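Local coordinates for cytochrome C2 (Rhodobacter sphaeroides, PDB 1CXC), which carries electrons on a covalently bound heme c, serving as donor to the oxidized bacteriochlorophyll in the photophosphorylation pathway of purple photosynthetic bacteria, at residues Thr17-Val22 against Pro38-Val43. Sequence-based numbering, arbitrary orientation.
Sequences TCHVIV and PNLYGV. With HEC (heme c), chain B.
His19 ND1 donates to Pro38 O over 2.7 Å with an N-H...O angle of 172°; the acceptor lies exactly in the imidazole plane and offers a lone pair. Because His19 NE2 binds the heme iron at 2.0 Å, opposite Met100, this bond fixes the rotation of the axial ligand and probably lends the imidazole some imidazolate character, as in cytochromes c generally. Leu40 CD2 sits over one face of the His19 ring in a CH-pi contact, 4.0 Å from its centroid and toward the rim, 18° off the normal. Farther along, Leu40 N donates to Val20 O.

Asn39 then grips the backbone of Val22 at both ends of its amide. With CG anti to the backbone N (chi1 178°), Asn39 ND2 reaches Val22 O at 3.1 Å within the amide plane, while OD1 accepts from Val22 N. Tyr41 N also donates to Asn39 OD1, at 2.9 Å, closing an Asx turn; Val22 N and Tyr41 N arrive from opposite faces of the amide, both off the lone-pair directions. Replacing Asn39 by an alanine would probably leave Val22 N, Val22 O and Tyr41 N without their side-chain mate and let the loop shift. Ile21 CG2 packs on Tyr41 CB at 3.8 Å, the two side chains roughly perpendicular.

Beyond the contact, Ile21 pairs through its backbone with strand 28-30 and its side chain rests on Tyr116 and Leu117 of helix 107-120; loop 38-43, bonded to 17-22 through Pro38, Asn39 and Leu40, is also tied by Gly42 to Ala121, just past that helix.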
ATOM      1  N   THR A  17     -10.942   3.710  -4.503  1.00 15.54           N
ATOM      2  CA  THR A  17     -12.056   2.804  -4.583  1.00 15.98           C
ATOM      3  C   THR A  17     -12.016   1.873  -3.387  1.00 15.59           C
ATOM      4  O   THR A  17     -13.035   1.341  -2.934  1.00 13.82           O
ATOM      5  CB  THR A  17     -11.889   1.937  -5.814  1.00 17.17           C
ATOM      6  OG1 THR A  17     -11.867   2.837  -6.893  1.00 22.20           O
ATOM      7  CG2 THR A  17     -13.027   0.962  -5.968  1.00 20.61           C
ATOM      8  N   CYS A  18     -10.828   1.723  -2.771  1.00 13.09           N
ATOM      9  CA  CYS A  18     -10.686   0.775  -1.658  1.00 13.19           C
ATOM     10  C   CYS A  18      -9.897   1.305  -0.469  1.00 12.27           C
ATOM     11  O   CYS A  18     -10.033   0.812   0.637  1.00 13.14           O
ATOM     12  CB  CYS A  18      -9.944  -0.477  -2.152  1.00 10.36           C
ATOM     13  SG  CYS A  18     -10.829  -1.378  -3.432  1.00 11.34           S
ATOM     14  N   HIS A  19      -9.067   2.306  -0.674  1.00 11.47           N
ATOM     15  CA  HIS A  19      -8.248   2.834   0.400  1.00 12.17           C
ATOM     16  C   HIS A  19      -8.598   4.267   0.780  1.00 13.90           C
ATOM     17  O   HIS A  19      -8.833   5.109  -0.083  1.00 12.81           O
ATOM     18  CB  HIS A  19      -6.778   2.819  -0.017  1.00 10.45           C
ATOM     19  CG  HIS A  19      -6.201   1.403  -0.083  1.00  9.33           C
ATOM     20  ND1 HIS A  19      -5.755   0.726   1.057  1.00  9.95           N
ATOM     21  CD2 HIS A  19      -5.922   0.671  -1.220  1.00 10.44           C
ATOM     22  CE1 HIS A  19      -5.216  -0.411   0.567  1.00  9.24           C
ATOM     23  NE2 HIS A  19      -5.280  -0.480  -0.728  1.00 13.01           N
ATOM     24  N   VAL A  20      -8.035   4.661   1.901  1.00 13.48           N
ATOM     25  CA  VAL A  20      -8.215   5.985   2.428  1.00 13.25           C
ATOM     26  C   VAL A  20      -6.924   6.376   3.161  1.00 14.07           C
ATOM     27  O   VAL A  20      -6.043   5.531   3.268  1.00 12.78           O
ATOM     28  CB  VAL A  20      -9.365   5.829   3.420  1.00 17.51           C
ATOM     29  CG1 VAL A  20      -8.917   6.184   4.814  1.00 17.73           C
ATOM     30  CG2 VAL A  20     -10.608   6.563   2.967  1.00 13.02           C
ATOM     31  N   ILE A  21      -6.570   7.663   3.198  1.00 13.55           N
ATOM     32  CA  ILE A  21      -5.422   8.128   3.977  1.00 13.07           C
ATOM     33  C   ILE A  21      -5.964   9.108   5.019  1.00 13.25           C
ATOM     34  O   ILE A  21      -6.473  10.170   4.649  1.00 13.23           O
ATOM     35  CB  ILE A  21      -4.329   8.838   3.125  1.00 12.19           C
ATOM     36  CG1 ILE A  21      -3.783   7.941   2.024  1.00 12.05           C
ATOM     37  CG2 ILE A  21      -3.177   9.318   4.015  1.00  9.63           C
ATOM     38  CD1 ILE A  21      -2.852   8.701   1.055  1.00  8.58           C
ATOM     39  N   VAL A  22      -6.233   8.611   6.223  1.00 12.01           N
ATOM     40  CA  VAL A  22      -6.776   9.437   7.297  1.00 15.06           C
ATOM     41  C   VAL A  22      -5.721   9.544   8.388  1.00 15.73           C
ATOM     42  O   VAL A  22      -5.289   8.531   8.925  1.00 16.16           O
ATOM     43  CB  VAL A  22      -8.046   8.762   7.850  1.00 13.70           C
ATOM     44  CG1 VAL A  22      -8.524   9.477   9.096  1.00 15.42           C
ATOM     45  CG2 VAL A  22      -9.137   8.739   6.788  1.00 16.21           C
ATOM     46  N   PRO A  38      -6.755  -1.350   3.819  1.00 13.89           N
ATOM     47  CA  PRO A  38      -6.382  -0.636   5.045  1.00 12.45           C
ATOM     48  C   PRO A  38      -6.130   0.845   4.837  1.00 10.73           C
ATOM     49  O   PRO A  38      -5.816   1.306   3.739  1.00 11.55           O
ATOM     50  CB  PRO A  38      -5.088  -1.305   5.461  1.00 12.72           C
ATOM     51  CG  PRO A  38      -4.598  -2.096   4.273  1.00 10.03           C
ATOM     52  CD  PRO A  38      -5.853  -2.458   3.510  1.00 11.72           C
ATOM     53  N   ASN A  39      -6.125   1.603   5.923  1.00 11.40           N
ATOM     54  CA  ASN A  39      -5.789   3.016   5.889  1.00 10.29           C
ATOM     55  C   ASN A  39      -4.306   3.103   5.559  1.00 11.45           C
ATOM     56  O   ASN A  39      -3.504   2.298   6.069  1.00 13.89           O
ATOM     57  CB  ASN A  39      -6.038   3.590   7.274  1.00  9.33           C
ATOM     58  CG  ASN A  39      -5.706   5.060   7.476  1.00  9.65           C
ATOM     59  OD1 ASN A  39      -5.190   5.761   6.611  1.00 10.74           O
ATOM     60  ND2 ASN A  39      -5.998   5.551   8.670  1.00  9.95           N
ATOM     61  N   LEU A  40      -3.946   3.864   4.525  1.00 10.77           N
ATOM     62  CA  LEU A  40      -2.559   3.976   4.109  1.00  9.65           C
ATOM     63  C   LEU A  40      -1.762   5.037   4.854  1.00 10.01           C
ATOM     64  O   LEU A  40      -0.578   5.237   4.585  1.00  9.40           O
ATOM     65  CB  LEU A  40      -2.527   4.167   2.581  1.00 12.13           C
ATOM     66  CG  LEU A  40      -2.108   2.993   1.665  1.00 16.51           C
ATOM     67  CD1 LEU A  40      -2.241   1.630   2.304  1.00 12.03           C
ATOM     68  CD2 LEU A  40      -2.773   3.053   0.318  1.00 10.48           C
ATOM     69  N   TYR A  41      -2.411   5.850   5.697  1.00 10.20           N
ATOM     70  CA  TYR A  41      -1.671   6.819   6.490  1.00 11.48           C
ATOM     71  C   TYR A  41      -0.721   6.057   7.410  1.00 11.35           C
ATOM     72  O   TYR A  41      -1.105   5.086   8.058  1.00 12.29           O
ATOM     73  CB  TYR A  41      -2.610   7.651   7.356  1.00 11.52           C
ATOM     74  CG  TYR A  41      -1.858   8.665   8.215  1.00 12.21           C
ATOM     75  CD1 TYR A  41      -1.401   9.837   7.658  1.00 12.49           C
ATOM     76  CD2 TYR A  41      -1.531   8.350   9.527  1.00 13.50           C
ATOM     77  CE1 TYR A  41      -0.597  10.679   8.386  1.00 14.77           C
ATOM     78  CE2 TYR A  41      -0.721   9.189  10.254  1.00 14.86           C
ATOM     79  CZ  TYR A  41      -0.258  10.337   9.672  1.00 14.49           C
ATOM     80  OH  TYR A  41       0.564  11.169  10.395  1.00 18.93           O
ATOM     81  N   GLY A  42       0.573   6.389   7.354  1.00 12.02           N
ATOM     82  CA  GLY A  42       1.575   5.698   8.165  1.00 11.47           C
ATOM     83  C   GLY A  42       2.119   4.435   7.490  1.00 12.14           C
ATOM     84  O   GLY A  42       2.733   3.609   8.165  1.00 12.25           O
ATOM     85  N   VAL A  43       1.830   4.170   6.204  1.00 11.20           N
ATOM     86  CA  VAL A  43       2.355   2.953   5.577  1.00 12.73           C
ATOM     87  C   VAL A  43       3.861   2.994   5.481  1.00 14.45           C
ATOM     88  O   VAL A  43       4.423   1.967   5.141  1.00 14.89           O
ATOM     89  CB  VAL A  43       2.026   2.651   4.098  1.00 16.87           C
ATOM     90  CG1 VAL A  43       1.268   1.348   3.927  1.00 15.71           C
ATOM     91  CG2 VAL A  43       1.504   3.855   3.365  1.00 16.08           C
TER
HETATM   92 FE   HEC B 125      -4.464  -1.859  -1.953  1.00 12.12          FE
HETATM   93  CHA HEC B 125      -3.394  -3.677   0.691  1.00 10.23           C
HETATM   94  CHB HEC B 125      -1.607  -0.006  -1.865  1.00  9.29           C
HETATM   95  CHC HEC B 125      -5.481  -0.148  -4.744  1.00 11.47           C
HETATM   96  CHD HEC B 125      -7.476  -3.482  -1.881  1.00 10.59           C
HETATM   97  NA  HEC B 125      -2.823  -1.860  -0.853  1.00  7.33           N
HETATM   98  C1A HEC B 125      -2.536  -2.704   0.208  1.00  9.03           C
HETATM   99  C2A HEC B 125      -1.218  -2.423   0.751  1.00  9.51           C
HETATM  100  C3A HEC B 125      -0.698  -1.411   0.019  1.00  7.83           C
HETATM  101  C4A HEC B 125      -1.717  -1.047  -0.951  1.00  8.84           C
HETATM  102  CMA HEC B 125       0.717  -0.864   0.138  1.00  8.08           C
HETATM  103  CAA HEC B 125      -0.566  -3.065   1.968  1.00 11.47           C
HETATM  104  CBA HEC B 125      -0.726  -2.168   3.186  1.00 12.62           C
HETATM  105  CGA HEC B 125      -0.453  -2.821   4.531  1.00  9.44           C
HETATM  106  O1A HEC B 125      -1.180  -2.542   5.462  1.00 10.67           O
HETATM  107  O2A HEC B 125       0.356  -3.741   4.581  1.00 14.06           O
HETATM  108  NB  HEC B 125      -3.705  -0.420  -3.066  1.00 11.38           N
HETATM  109  C1B HEC B 125      -2.538   0.296  -2.836  1.00 10.87           C
HETATM  110  C2B HEC B 125      -2.376   1.359  -3.814  1.00 12.48           C
HETATM  111  C3B HEC B 125      -3.426   1.286  -4.691  1.00 12.97           C
HETATM  112  C4B HEC B 125      -4.251   0.185  -4.204  1.00 11.64           C
HETATM  113  CMB HEC B 125      -1.222   2.369  -3.846  1.00 11.48           C
HETATM  114  CAB HEC B 125      -3.613   2.071  -5.865  1.00  8.25           C
HETATM  115  CBB HEC B 125      -2.683   2.018  -7.004  1.00 10.12           C
HETATM  116  NC  HEC B 125      -6.098  -1.859  -3.085  1.00 10.26           N
HETATM  117  C1C HEC B 125      -6.342  -1.089  -4.219  1.00 11.50           C
HETATM  118  C2C HEC B 125      -7.690  -1.300  -4.709  1.00 10.86           C
HETATM  119  C3C HEC B 125      -8.250  -2.235  -3.908  1.00 12.39           C
HETATM  120  C4C HEC B 125      -7.266  -2.565  -2.896  1.00 11.21           C
HETATM  121  CMC HEC B 125      -8.397  -0.465  -5.766  1.00 10.87           C
HETATM  122  CAC HEC B 125      -9.540  -2.749  -3.997  1.00 11.81           C
HETATM  123  CBC HEC B 125     -10.053  -3.386  -5.201  1.00 14.61           C
HETATM  124  ND  HEC B 125      -5.262  -3.248  -0.835  1.00 11.95           N
HETATM  125  C1D HEC B 125      -6.532  -3.814  -0.922  1.00 11.61           C
HETATM  126  C2D HEC B 125      -6.706  -4.867   0.055  1.00 11.94           C
HETATM  127  C3D HEC B 125      -5.541  -4.973   0.732  1.00 11.04           C
HETATM  128  C4D HEC B 125      -4.661  -3.950   0.199  1.00 11.24           C
HETATM  129  CMD HEC B 125      -7.950  -5.729   0.258  1.00  9.92           C
HETATM  130  CAD HEC B 125      -5.135  -6.130   1.631  1.00 12.69           C
HETATM  131  CBD HEC B 125      -4.202  -7.096   0.901  1.00 15.01           C
HETATM  132  CGD HEC B 125      -4.162  -8.516   1.484  1.00 17.08           C
HETATM  133  O1D HEC B 125      -3.644  -9.401   0.820  1.00 17.28           O
HETATM  134  O2D HEC B 125      -4.314  -8.658   2.686  1.00 16.67           O